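Side-chain contacts in single-stranded DNA-binding protein (PDB 2FXQ), which binds single-stranded DNA and probably recruits partner proteins to it during DNA replication, recombination and repair: residues 4-9 and 172-177; 30-35 and 68-73; 80-85 and 129-134; 155-160 and 193-198; 204-209 and 216-221. All coordinates share one frame; numbering follows the deposited sequence.

How the interactions relate
From the N terminus, residues 4-9 open the longest loop, which interaction 1 closes at 172-177 and which links the first SSB repeat to the second. Interactions 2 and 3 are nested inside it. Interaction 2 closes a short loop within the first repeat, joining strand 28-41 to the segment after helix 61-66. Interaction 3 again joins the two repeats, about 5 Å from interaction 1 between centres, and touches it. Interaction 4 crosses interaction 1 along the chain, because 155-160 precedes 172-177 and 193-198 follows it. Interaction 5 comes last and closes the hairpin of strands 194-207 and 213-225. Interactions 3, 4 and 5 touch through Leu133, Val197 and Val219.

Interaction 1 (4-9 and 172-177); sequences GLNQVF and HFLEVQ
Strands 5-14 and 171-179 approach without pairing here, and their nearest CA atoms, those of Asn6 and His172, stand 9.2 Å apart. The contact joins the two OB-fold repeats of the chain, strand 5-14 coming from the first and strand 171-179 from the second. Side chains alone make it, and the area buried between the two segments is small, 85 Å². Asn6 does the touching from its side. Its CG is anti to the backbone N (chi1 170°), which carries the amide toward the strand of the second repeat. ND2 then touches two neighbours. One is the imidazole of His172, met at CD2, 4.1 Å from Asn6 ND2. The ring and amide planes are 62° apart, and the amide nitrogen comes to the ring obliquely. The other is Leu174, whose side chain crosses that of Asn6 at about a right angle. No hydrogen bond spans the two segments. The polar end of Asn6 is held instead by strand 75-84, where its OD1 accepts a hydrogen bond from the backbone N of Leu82. That bond helps fix the amide. ND2 also has a hydrogen bond outside the two segments, and it meets His172 and Leu174 by van der Waals contact. Leu174 in turn packs on Leu82 and Leu133, which places the contact beside a buried apolar cluster. Its methyl CD1 ends 4.2 Å from Asn6 ND2.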
# COMPACT_ATOMS: atom_id res chain seq x y z
N GLY A 4 11.45 -5.69 -11.79
CA GLY A 4 10.28 -6.33 -11.22
C GLY A 4 9.91 -5.83 -9.83
O GLY A 4 10.76 -5.30 -9.09
N LEU A 5 8.63 -5.98 -9.43
CA LEU A 5 8.26 -5.69 -8.05
C LEU A 5 7.35 -6.78 -7.61
O LEU A 5 6.52 -7.25 -8.42
CB LEU A 5 7.43 -4.37 -7.96
CG LEU A 5 8.17 -3.06 -8.04
CD1 LEU A 5 7.07 -1.96 -8.06
CD2 LEU A 5 9.15 -2.91 -6.86
N ASN A 6 7.44 -7.14 -6.33
CA ASN A 6 6.58 -8.15 -5.78
C ASN A 6 6.44 -7.83 -4.29
O ASN A 6 7.32 -8.14 -3.48
CB ASN A 6 7.19 -9.54 -6.08
CG ASN A 6 6.50 -10.71 -5.34
OD1 ASN A 6 5.47 -10.57 -4.64
ND2 ASN A 6 7.11 -11.91 -5.52
N GLN A 7 5.37 -7.12 -3.93
CA GLN A 7 5.20 -6.59 -2.57
C GLN A 7 3.82 -6.86 -2.10
O GLN A 7 2.88 -6.65 -2.84
CB GLN A 7 5.39 -5.03 -2.55
CG GLN A 7 6.78 -4.65 -3.18
CD GLN A 7 6.99 -3.11 -3.26
OE1 GLN A 7 6.04 -2.39 -3.55
NE2 GLN A 7 8.20 -2.63 -2.98
N VAL A 8 3.70 -7.29 -0.84
CA VAL A 8 2.41 -7.61 -0.25
C VAL A 8 2.35 -6.91 1.12
O VAL A 8 3.37 -6.88 1.86
CB VAL A 8 2.32 -9.17 0.06
CG1 VAL A 8 0.95 -9.50 0.74
CG2 VAL A 8 2.59 -9.98 -1.22
N PHE A 9 1.17 -6.35 1.46
CA PHE A 9 0.94 -5.67 2.76
C PHE A 9 -0.36 -6.21 3.24
O PHE A 9 -1.35 -6.23 2.47
CB PHE A 9 0.79 -4.13 2.54
CG PHE A 9 1.90 -3.53 1.71
CD1 PHE A 9 2.98 -2.91 2.32
CD2 PHE A 9 1.88 -3.62 0.29
CE1 PHE A 9 4.08 -2.43 1.54
CE2 PHE A 9 2.97 -3.09 -0.48
CZ PHE A 9 4.04 -2.52 0.14
N HIS A 172 10.01 -15.10 -11.21
CA HIS A 172 8.81 -15.67 -10.59
C HIS A 172 7.62 -15.53 -11.55
O HIS A 172 7.49 -14.50 -12.21
CB HIS A 172 8.44 -14.87 -9.35
CG HIS A 172 9.11 -15.33 -8.10
ND1 HIS A 172 10.44 -15.67 -8.04
CD2 HIS A 172 8.63 -15.46 -6.84
CE1 HIS A 172 10.75 -16.02 -6.81
NE2 HIS A 172 9.67 -15.90 -6.06
N PHE A 173 6.74 -16.53 -11.55
CA PHE A 173 5.53 -16.49 -12.37
C PHE A 173 4.24 -16.41 -11.52
O PHE A 173 3.96 -17.27 -10.68
CB PHE A 173 5.56 -17.64 -13.38
CG PHE A 173 6.83 -17.68 -14.19
CD1 PHE A 173 7.98 -18.33 -13.69
CD2 PHE A 173 6.93 -17.02 -15.42
CE1 PHE A 173 9.20 -18.34 -14.42
CE2 PHE A 173 8.14 -17.04 -16.16
CZ PHE A 173 9.28 -17.71 -15.65
N LEU A 174 3.45 -15.34 -11.72
CA LEU A 174 2.31 -15.06 -10.85
C LEU A 174 1.04 -14.81 -11.71
O LEU A 174 1.12 -14.24 -12.78
CB LEU A 174 2.62 -13.81 -9.99
CG LEU A 174 3.73 -14.02 -8.96
CD1 LEU A 174 4.07 -12.68 -8.30
CD2 LEU A 174 3.42 -15.12 -7.91
N GLU A 175 -0.11 -15.30 -11.27
CA GLU A 175 -1.35 -15.19 -12.08
C GLU A 175 -2.14 -13.99 -11.48
O GLU A 175 -2.15 -13.81 -10.25
CB GLU A 175 -2.18 -16.47 -12.02
CG GLU A 175 -1.53 -17.69 -12.66
CD GLU A 175 -1.23 -17.50 -14.15
OE1 GLU A 175 -0.25 -18.11 -14.68
OE2 GLU A 175 -2.00 -16.74 -14.78
N VAL A 176 -2.73 -13.17 -12.34
CA VAL A 176 -3.54 -12.02 -11.85
C VAL A 176 -4.89 -12.10 -12.54
O VAL A 176 -4.97 -12.44 -13.73
CB VAL A 176 -2.82 -10.71 -12.22
CG1 VAL A 176 -3.66 -9.44 -11.89
CG2 VAL A 176 -1.49 -10.61 -11.44
N GLN A 177 -5.96 -11.79 -11.83
CA GLN A 177 -7.29 -11.81 -12.46
C GLN A 177 -7.81 -10.39 -12.41
O GLN A 177 -7.60 -9.67 -11.42
CB GLN A 177 -8.21 -12.76 -11.64
CG GLN A 177 -9.54 -12.99 -12.28
CD GLN A 177 -10.34 -14.06 -11.54
OE1 GLN A 177 -10.78 -15.04 -12.15
NE2 GLN A 177 -10.50 -13.88 -10.24

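Interaction 2 (30-35 and 68-73)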
# COMPACT_ATOMS: atom_id res chain seq x y z
N LEU A 30 8.20 -20.33 10.89
CA LEU A 30 6.99 -19.98 11.64
C LEU A 30 5.90 -19.67 10.61
O LEU A 30 5.99 -18.69 9.90
CB LEU A 30 7.22 -18.78 12.54
CG LEU A 30 6.07 -18.51 13.57
CD1 LEU A 30 6.00 -19.69 14.60
CD2 LEU A 30 6.31 -17.20 14.30
N ASP A 31 4.94 -20.58 10.47
CA ASP A 31 3.86 -20.40 9.51
C ASP A 31 2.66 -19.80 10.20
O ASP A 31 2.22 -20.34 11.20
CB ASP A 31 3.48 -21.74 8.91
CG ASP A 31 4.42 -22.19 7.83
OD1 ASP A 31 5.04 -21.36 7.13
OD2 ASP A 31 4.61 -23.39 7.58
N LEU A 32 2.14 -18.68 9.69
CA LEU A 32 0.95 -18.04 10.26
C LEU A 32 -0.21 -18.25 9.34
O LEU A 32 -0.04 -18.10 8.11
CB LEU A 32 1.16 -16.53 10.31
CG LEU A 32 2.44 -15.94 10.92
CD1 LEU A 32 2.37 -14.49 11.05
CD2 LEU A 32 2.78 -16.54 12.26
N ASN A 33 -1.38 -18.55 9.88
CA ASN A 33 -2.54 -18.61 9.03
C ASN A 33 -3.39 -17.37 9.36
O ASN A 33 -3.85 -17.21 10.51
CB ASN A 33 -3.32 -19.93 9.23
CG ASN A 33 -2.54 -21.12 8.67
OD1 ASN A 33 -2.35 -21.21 7.46
ND2 ASN A 33 -2.10 -22.02 9.54
N LEU A 34 -3.47 -16.46 8.38
CA LEU A 34 -4.19 -15.17 8.60
C LEU A 34 -5.52 -15.12 7.88
O LEU A 34 -5.70 -15.76 6.82
CB LEU A 34 -3.38 -13.94 8.16
CG LEU A 34 -2.09 -13.69 8.95
CD1 LEU A 34 -1.47 -12.45 8.35
CD2 LEU A 34 -2.32 -13.48 10.48
N ALA A 35 -6.46 -14.38 8.46
CA ALA A 35 -7.79 -14.20 7.89
C ALA A 35 -8.22 -12.75 7.95
O ALA A 35 -7.84 -12.01 8.87
CB ALA A 35 -8.82 -15.06 8.58
N ASP A 68 7.60 -17.74 19.90
CA ASP A 68 6.87 -17.99 21.15
C ASP A 68 6.03 -16.84 21.71
O ASP A 68 5.76 -16.78 22.91
CB ASP A 68 7.83 -18.50 22.22
CG ASP A 68 7.54 -19.93 22.56
OD1 ASP A 68 8.18 -20.82 21.95
OD2 ASP A 68 6.66 -20.26 23.40
N LEU A 69 5.61 -15.92 20.83
CA LEU A 69 4.99 -14.70 21.27
C LEU A 69 3.60 -14.49 20.71
O LEU A 69 2.89 -13.57 21.20
CB LEU A 69 5.85 -13.49 20.92
CG LEU A 69 7.18 -13.48 21.70
CD1 LEU A 69 8.06 -12.34 21.21
CD2 LEU A 69 6.91 -13.41 23.24
N LEU A 70 3.19 -15.30 19.72
CA LEU A 70 1.90 -14.98 18.99
C LEU A 70 0.72 -15.88 19.38
O LEU A 70 0.95 -17.04 19.75
CB LEU A 70 2.08 -15.04 17.46
CG LEU A 70 3.26 -14.26 16.90
CD1 LEU A 70 3.34 -14.51 15.40
CD2 LEU A 70 3.07 -12.83 17.24
N GLU A 71 -0.50 -15.31 19.33
CA GLU A 71 -1.73 -16.01 19.76
C GLU A 71 -2.76 -16.10 18.66
O GLU A 71 -2.89 -15.19 17.85
CB GLU A 71 -2.45 -15.24 20.86
CG GLU A 71 -1.65 -15.01 22.14
CD GLU A 71 -1.59 -16.23 23.05
OE1 GLU A 71 -1.07 -16.09 24.18
OE2 GLU A 71 -2.03 -17.33 22.63
N LYS A 72 -3.56 -17.16 18.73
CA LYS A 72 -4.72 -17.27 17.87
C LYS A 72 -5.58 -16.08 18.16
O LYS A 72 -5.72 -15.69 19.32
CB LYS A 72 -5.49 -18.56 18.24
CG LYS A 72 -6.85 -18.65 17.55
CD LYS A 72 -7.51 -19.99 17.86
CE LYS A 72 -8.84 -19.99 17.07
NZ LYS A 72 -9.38 -21.35 17.04
N GLY A 73 -6.16 -15.45 17.13
CA GLY A 73 -7.02 -14.30 17.40
C GLY A 73 -6.28 -12.97 17.31
O GLY A 73 -6.89 -11.91 17.28
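Leu70 meets Leu30 and Leu32 across the inside of the first OB-fold repeat. Leu30 and Leu32 lie on strand 28-41, while Leu70 sits in the irregular segment between helix 61-66 and strand 75-84. The backbones stay well apart, with 9.3 Å between the CA atoms of Leu32 and Leu70. Side chains from both sides fill this gap, and Leu70 supplies the shared methyl. Its CB leaves the backbone toward the strand. CG follows anti to the carbonyl carbon (chi1 -50°) and carries the fork of the side chain inward. At the fork CD1 does the touching, and it reaches both strand leucines. The closer is Leu32, whose CD2 is 3.8 Å from Leu70 CD1, the two side chains crossing at about a right angle. CD2 of Leu30 also reaches this methyl, but at a more slanting angle. The two strand residues are two apart in sequence, so both reach the same side of the strand and can share one methyl. The contact is entirely apolar, and all three leucines are buried. Pro18 packs against all three, while Leu14 adds to the cluster from strand 5-14 and Ile76 from strand 75-84. The contact thus joins the segment after the helix to strand 28-41. On the strand side, Leu30 CD2 lies 4.2 Å from Leu70 CD1.

Interaction 3 (80-85 and 129-134); sequences GRLEYR and NQVILM
Val131 and Leu133, on strand 129-137, both meet Leu82 of strand 75-84. Strand 129-137 belongs to the second OB-fold repeat and strand 75-84 to the first, so the contact lies between the repeats. Val131 comes first in sequence. Its CG1, anti to the backbone N (chi1 174°), reaches Leu82 CD1 at 4.2 Å, and the two side chains cross at about a right angle. Next along the strand, Ile132 packs on Gln7 and on Glu79 of the second subunit. Leu133 follows. It starts off alongside, but its end bends nearer, and CD2 comes within 4.3 Å of Leu82 CD1. One methyl of Leu82 thus serves both residues. Leu82 is further enclosed by Val8, Val97, Leu174 and Leu201, and Val219 also touches its CD1. All three residues of the contact are buried, and no hydrogen bond or charge pair crosses between the segments. This contact therefore rests on methyl packing and the exclusion of water, while the directed bonds between the repeats include those of the neighbouring pairing of strands 5-14 and 129-137.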
# COMPACT_ATOMS: atom_id res chain seq x y z
N GLY A 80 5.72 -8.41 2.83
CA GLY A 80 6.49 -9.51 2.28
C GLY A 80 6.34 -9.55 0.78
O GLY A 80 6.13 -8.51 0.14
N ARG A 81 6.47 -10.75 0.25
CA ARG A 81 6.42 -10.97 -1.20
C ARG A 81 5.63 -12.27 -1.44
O ARG A 81 5.56 -13.14 -0.58
CB ARG A 81 7.85 -10.98 -1.79
CG ARG A 81 8.77 -12.11 -1.27
CD ARG A 81 10.19 -12.03 -1.87
NE ARG A 81 10.97 -13.24 -1.60
CZ ARG A 81 11.66 -13.49 -0.48
NH1 ARG A 81 11.67 -12.62 0.52
NH2 ARG A 81 12.33 -14.63 -0.36
N LEU A 82 5.10 -12.43 -2.65
CA LEU A 82 4.45 -13.67 -3.03
C LEU A 82 5.43 -14.70 -3.50
O LEU A 82 6.36 -14.39 -4.25
CB LEU A 82 3.45 -13.44 -4.15
CG LEU A 82 2.34 -12.55 -3.70
CD1 LEU A 82 1.53 -12.27 -4.96
CD2 LEU A 82 1.44 -13.24 -2.65
N GLU A 83 5.19 -15.94 -3.09
CA GLU A 83 6.02 -17.07 -3.55
C GLU A 83 5.21 -18.38 -3.58
O GLU A 83 4.08 -18.44 -3.11
CB GLU A 83 7.23 -17.20 -2.64
CG GLU A 83 6.97 -18.02 -1.39
CD GLU A 83 8.17 -18.12 -0.45
OE1 GLU A 83 7.95 -18.62 0.68
OE2 GLU A 83 9.30 -17.70 -0.82
N TYR A 84 5.81 -19.44 -4.11
CA TYR A 84 5.23 -20.78 -4.02
C TYR A 84 5.80 -21.63 -2.89
O TYR A 84 6.98 -21.53 -2.55
CB TYR A 84 5.35 -21.49 -5.35
CG TYR A 84 4.56 -20.81 -6.42
CD1 TYR A 84 5.15 -19.85 -7.24
CD2 TYR A 84 3.21 -21.13 -6.63
CE1 TYR A 84 4.43 -19.22 -8.24
CE2 TYR A 84 2.48 -20.50 -7.64
CZ TYR A 84 3.10 -19.54 -8.43
OH TYR A 84 2.39 -18.91 -9.42
N ARG A 85 4.92 -22.47 -2.32
CA ARG A 85 5.25 -23.53 -1.34
C ARG A 85 4.65 -23.28 0.04
O ARG A 85 4.37 -24.23 0.79
CB ARG A 85 6.76 -23.85 -1.24
N ASN A 129 -5.13 -5.39 2.59
CA ASN A 129 -4.75 -6.55 1.83
C ASN A 129 -4.38 -5.92 0.51
O ASN A 129 -5.26 -5.58 -0.28
CB ASN A 129 -5.96 -7.44 1.73
CG ASN A 129 -5.83 -8.48 0.68
OD1 ASN A 129 -4.76 -8.62 0.11
ND2 ASN A 129 -6.90 -9.29 0.47
N GLN A 130 -3.11 -5.66 0.31
CA GLN A 130 -2.64 -4.98 -0.90
C GLN A 130 -1.47 -5.71 -1.52
O GLN A 130 -0.56 -6.17 -0.80
CB GLN A 130 -2.17 -3.53 -0.58
CG GLN A 130 -1.58 -2.76 -1.88
CD GLN A 130 -1.72 -1.21 -1.88
OE1 GLN A 130 -2.79 -0.66 -2.24
NE2 GLN A 130 -0.65 -0.53 -1.49
N VAL A 131 -1.48 -5.84 -2.86
CA VAL A 131 -0.35 -6.40 -3.51
C VAL A 131 0.10 -5.40 -4.60
O VAL A 131 -0.74 -4.78 -5.25
CB VAL A 131 -0.83 -7.72 -4.24
CG1 VAL A 131 0.33 -8.27 -5.09
CG2 VAL A 131 -1.32 -8.81 -3.18
N ILE A 132 1.43 -5.22 -4.77
CA ILE A 132 1.96 -4.41 -5.87
C ILE A 132 2.86 -5.36 -6.67
O ILE A 132 3.82 -5.94 -6.10
CB ILE A 132 2.72 -3.21 -5.37
CG1 ILE A 132 1.77 -2.30 -4.56
CG2 ILE A 132 3.30 -2.40 -6.62
CD1 ILE A 132 2.52 -1.00 -3.93
N LEU A 133 2.58 -5.52 -7.98
CA LEU A 133 3.45 -6.35 -8.80
C LEU A 133 3.86 -5.51 -10.00
O LEU A 133 3.06 -4.74 -10.53
CB LEU A 133 2.69 -7.58 -9.38
CG LEU A 133 2.03 -8.55 -8.38
CD1 LEU A 133 1.22 -9.69 -9.07
CD2 LEU A 133 3.10 -9.13 -7.42
N MET A 134 5.07 -5.72 -10.48
CA MET A 134 5.39 -5.16 -11.80
C MET A 134 6.17 -6.23 -12.51
O MET A 134 7.17 -6.79 -11.95
CB MET A 134 6.26 -3.92 -11.68
CG MET A 134 6.28 -3.11 -13.11
SD MET A 134 7.10 -1.57 -12.85
CE MET A 134 5.84 -0.46 -12.48

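Interaction 4 (155-160 and 193-198)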
# COMPACT_ATOMS: atom_id res chain seq x y z
N LEU A 155 -4.26 -13.10 -16.25
CA LEU A 155 -3.06 -12.59 -16.88
C LEU A 155 -1.93 -13.37 -16.22
O LEU A 155 -1.95 -13.53 -14.99
CB LEU A 155 -2.92 -11.07 -16.54
CG LEU A 155 -4.04 -10.16 -17.01
CD1 LEU A 155 -3.94 -8.63 -16.48
CD2 LEU A 155 -4.14 -10.16 -18.52
N GLY A 156 -0.96 -13.82 -17.00
CA GLY A 156 0.25 -14.44 -16.42
C GLY A 156 1.38 -13.44 -16.40
O GLY A 156 1.67 -12.82 -17.43
N LEU A 157 2.01 -13.26 -15.25
CA LEU A 157 3.05 -12.26 -15.13
C LEU A 157 4.36 -12.90 -14.66
O LEU A 157 4.37 -13.66 -13.65
CB LEU A 157 2.66 -11.22 -14.05
CG LEU A 157 2.25 -9.75 -14.17
CD1 LEU A 157 2.64 -8.95 -12.85
CD2 LEU A 157 2.74 -9.08 -15.46
N ALA A 158 5.43 -12.55 -15.37
CA ALA A 158 6.83 -12.91 -15.01
C ALA A 158 7.41 -11.68 -14.30
O ALA A 158 7.49 -10.59 -14.90
CB ALA A 158 7.64 -13.18 -16.27
N VAL A 159 7.80 -11.86 -13.04
CA VAL A 159 8.41 -10.79 -12.23
C VAL A 159 9.91 -11.19 -11.95
O VAL A 159 10.17 -12.26 -11.38
CB VAL A 159 7.62 -10.62 -10.94
CG1 VAL A 159 8.21 -9.48 -10.04
CG2 VAL A 159 6.11 -10.44 -11.24
N ASN A 160 10.86 -10.37 -12.38
CA ASN A 160 12.26 -10.55 -12.02
C ASN A 160 12.56 -9.80 -10.71
O ASN A 160 12.59 -8.58 -10.69
CB ASN A 160 13.20 -10.09 -13.15
CG ASN A 160 12.92 -10.77 -14.47
OD1 ASN A 160 12.67 -11.98 -14.54
ND2 ASN A 160 12.94 -9.99 -15.56
N ASP A 193 4.32 -7.64 -22.80
CA ASP A 193 4.07 -6.25 -22.37
C ASP A 193 4.36 -6.12 -20.87
O ASP A 193 4.06 -7.02 -20.08
CB ASP A 193 2.60 -5.86 -22.67
CG ASP A 193 2.35 -5.59 -24.15
OD1 ASP A 193 1.15 -5.49 -24.54
OD2 ASP A 193 3.31 -5.44 -24.96
N GLY A 194 4.91 -4.98 -20.48
CA GLY A 194 5.11 -4.66 -19.08
C GLY A 194 3.75 -4.26 -18.48
O GLY A 194 2.83 -3.73 -19.16
N LEU A 195 3.62 -4.56 -17.20
CA LEU A 195 2.39 -4.29 -16.49
C LEU A 195 2.70 -4.00 -15.02
O LEU A 195 3.39 -4.78 -14.36
CB LEU A 195 1.48 -5.52 -16.58
CG LEU A 195 0.05 -5.33 -16.06
CD1 LEU A 195 -0.67 -4.21 -16.85
CD2 LEU A 195 -0.72 -6.69 -16.12
N LEU A 196 2.09 -2.91 -14.50
CA LEU A 196 2.05 -2.66 -13.04
C LEU A 196 0.67 -3.03 -12.50
O LEU A 196 -0.35 -2.61 -13.08
CB LEU A 196 2.29 -1.14 -12.83
CG LEU A 196 2.07 -0.60 -11.38
CD1 LEU A 196 3.11 -1.24 -10.42
CD2 LEU A 196 2.24 0.92 -11.35
N VAL A 197 0.61 -3.84 -11.45
CA VAL A 197 -0.70 -4.23 -10.91
C VAL A 197 -0.76 -3.71 -9.47
O VAL A 197 0.18 -3.95 -8.72
CB VAL A 197 -0.74 -5.68 -10.80
CG1 VAL A 197 -2.10 -6.23 -10.19
CG2 VAL A 197 -0.48 -6.35 -12.24
N ILE A 198 -1.88 -3.08 -9.10
CA ILE A 198 -2.14 -2.80 -7.71
C ILE A 198 -3.36 -3.67 -7.42
O ILE A 198 -4.36 -3.55 -8.11
CB ILE A 198 -2.43 -1.28 -7.40
CG1 ILE A 198 -1.46 -0.27 -8.10
CG2 ILE A 198 -2.63 -1.07 -5.83
CD1 ILE A 198 -0.04 -0.21 -7.60
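The interior of the second OB-fold barrel brings strands 151-160 and 194-207 face to face. The axes of the short strand segments 155-160 and 194-198 are nearly perpendicular, at 95°, and pass 8.6 Å apart at the closest. Side chains fill that distance, and no hydrogen bond crosses it. Leu195 meets both leucines of the other strand. Its CG is anti to the backbone N (chi1 -171°), and CD2 reaches Leu155 CD1 at 3.8 Å. Nearer its root it meets the second leucine of the opposing strand, with its CB 3.9 Å from Leu157 CD2. In both pairs the side chains cross at about a right angle. Leu157 uses its two methyls on different neighbours. While CD2 rests on Leu195, CD1 lies 4.1 Å from Val197 CG2. Here the side chains run past each other in opposite directions. The chi1 of Leu157, -110°, is away from the usual staggered values, which suggests some strain in its placing. All four residues are buried, and the contact is purely apolar. Around them, strand 129-137 supplies Leu137 against Leu155 and Leu133 against Leu157. Strand 213-225 brings Leu224 against both Leu155 and Val197, and strand 171-179 adds Val176 beside Val197. Leu189, in the loop that follows helix 180-186, packs on Leu195.

Interaction 5 (204-209 and 216-221); sequences DSWTSS and QTRVEA
Asp204 and Gln216 form an antiparallel hydrogen-bonded pair in the beta hairpin of strands 194-207 and 213-225, part of the second OB-fold repeat. Two backbone bonds join them: Asp204 N to Gln216 O at 2.6 Å and Gln216 N to Asp204 O at 2.9 Å. The charged contact is a salt bridge from Arg218 NH1 to Asp204 OD2, 2.7 Å long. Its hydrogen bond is weak, bent to 120° at the hydrogen, and the carboxylate and guanidinium planes lie 52° apart. The arginine chain bends at chi2 and chi3 to reach the aspartate, and its CD packs on Asp204 CB. Asp204 OD1 accepts a second weak bond, from the backbone N of Ser205. The third kind of contact is a hydrogen bond between uncharged side chains. The Gln216 chain turns at chi2 and brings its amide oxygen to the edge of the Trp206 indole. Trp206 NE1 donates to Gln216 OE1 at 2.8 Å, nearly straight at 172°, with the oxygen in the ring plane.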
# COMPACT_ATOMS: atom_id res chain seq x y z
N ASP A 204 -9.76 -18.04 -4.65
CA ASP A 204 -10.68 -18.48 -5.73
C ASP A 204 -11.08 -19.95 -5.54
O ASP A 204 -10.30 -20.73 -4.99
CB ASP A 204 -10.02 -18.32 -7.08
CG ASP A 204 -11.02 -18.34 -8.22
OD1 ASP A 204 -12.26 -18.35 -7.95
OD2 ASP A 204 -10.66 -18.38 -9.42
N SER A 205 -12.30 -20.29 -5.99
CA SER A 205 -12.91 -21.63 -5.84
C SER A 205 -12.81 -22.35 -7.16
O SER A 205 -13.03 -21.74 -8.22
CB SER A 205 -14.42 -21.47 -5.60
OG SER A 205 -14.80 -21.84 -4.29
N TRP A 206 -12.47 -23.63 -7.12
CA TRP A 206 -12.62 -24.50 -8.30
C TRP A 206 -13.53 -25.65 -7.90
O TRP A 206 -13.29 -26.27 -6.89
CB TRP A 206 -11.28 -25.07 -8.72
CG TRP A 206 -10.43 -24.08 -9.37
CD1 TRP A 206 -9.59 -23.19 -8.75
CD2 TRP A 206 -10.34 -23.82 -10.76
NE1 TRP A 206 -8.98 -22.39 -9.69
CE2 TRP A 206 -9.42 -22.76 -10.93
CE3 TRP A 206 -10.94 -24.37 -11.90
CZ2 TRP A 206 -9.09 -22.24 -12.19
CZ3 TRP A 206 -10.61 -23.87 -13.15
CH2 TRP A 206 -9.70 -22.80 -13.29
N THR A 207 -14.56 -25.91 -8.70
CA THR A 207 -15.57 -26.93 -8.38
C THR A 207 -15.53 -28.04 -9.43
O THR A 207 -15.61 -27.74 -10.62
CB THR A 207 -16.98 -26.25 -8.39
OG1 THR A 207 -17.07 -25.32 -7.29
CG2 THR A 207 -18.14 -27.25 -8.11
N SER A 208 -15.39 -29.30 -9.02
CA SER A 208 -15.43 -30.40 -10.01
C SER A 208 -16.87 -30.67 -10.51
O SER A 208 -17.85 -30.23 -9.89
CB SER A 208 -14.82 -31.68 -9.43
OG SER A 208 -15.69 -32.23 -8.47
N SER A 209 -17.00 -31.38 -11.63
CA SER A 209 -18.31 -31.86 -12.11
C SER A 209 -19.15 -32.52 -10.99
O SER A 209 -20.39 -32.43 -11.00
CB SER A 209 -18.13 -32.87 -13.24
OG SER A 209 -17.72 -34.12 -12.68
N GLN A 216 -7.69 -21.77 -4.30
CA GLN A 216 -6.46 -21.30 -4.92
C GLN A 216 -6.34 -19.81 -4.53
O GLN A 216 -7.34 -19.05 -4.61
CB GLN A 216 -6.59 -21.47 -6.44
CG GLN A 216 -5.39 -21.04 -7.31
CD GLN A 216 -5.80 -20.48 -8.67
OE1 GLN A 216 -6.98 -20.52 -9.05
NE2 GLN A 216 -4.82 -19.94 -9.42
N THR A 217 -5.16 -19.40 -4.06
CA THR A 217 -4.92 -17.98 -3.77
C THR A 217 -4.52 -17.33 -5.09
O THR A 217 -3.71 -17.88 -5.82
CB THR A 217 -3.81 -17.77 -2.68
OG1 THR A 217 -4.32 -18.05 -1.37
CG2 THR A 217 -3.43 -16.25 -2.55
N ARG A 218 -5.09 -16.17 -5.42
CA ARG A 218 -4.58 -15.42 -6.55
C ARG A 218 -4.65 -13.89 -6.24
O ARG A 218 -5.25 -13.46 -5.26
CB ARG A 218 -5.38 -15.60 -7.84
CG ARG A 218 -6.01 -16.95 -8.11
CD ARG A 218 -7.34 -16.75 -8.82
NE ARG A 218 -7.17 -16.30 -10.20
CZ ARG A 218 -7.76 -16.88 -11.25
NH1 ARG A 218 -8.58 -17.92 -11.08
NH2 ARG A 218 -7.55 -16.41 -12.48
N VAL A 219 -4.10 -13.14 -7.16
CA VAL A 219 -4.10 -11.68 -7.04
C VAL A 219 -5.27 -11.21 -7.88
O VAL A 219 -5.36 -11.58 -9.05
CB VAL A 219 -2.77 -11.07 -7.54
CG1 VAL A 219 -2.87 -9.51 -7.68
CG2 VAL A 219 -1.58 -11.57 -6.61
N GLU A 220 -6.10 -10.35 -7.28
CA GLU A 220 -7.13 -9.66 -8.06
C GLU A 220 -6.58 -8.26 -8.32
O GLU A 220 -6.21 -7.52 -7.36
CB GLU A 220 -8.45 -9.64 -7.29
CG GLU A 220 -9.47 -8.77 -8.06
CD GLU A 220 -10.68 -8.34 -7.25
OE1 GLU A 220 -11.62 -7.78 -7.92
OE2 GLU A 220 -10.70 -8.53 -6.01
N ALA A 221 -6.49 -7.85 -9.61
CA ALA A 221 -6.13 -6.46 -9.96
C ALA A 221 -7.21 -5.46 -9.61
O ALA A 221 -8.39 -5.70 -9.87
CB ALA A 221 -5.81 -6.34 -11.45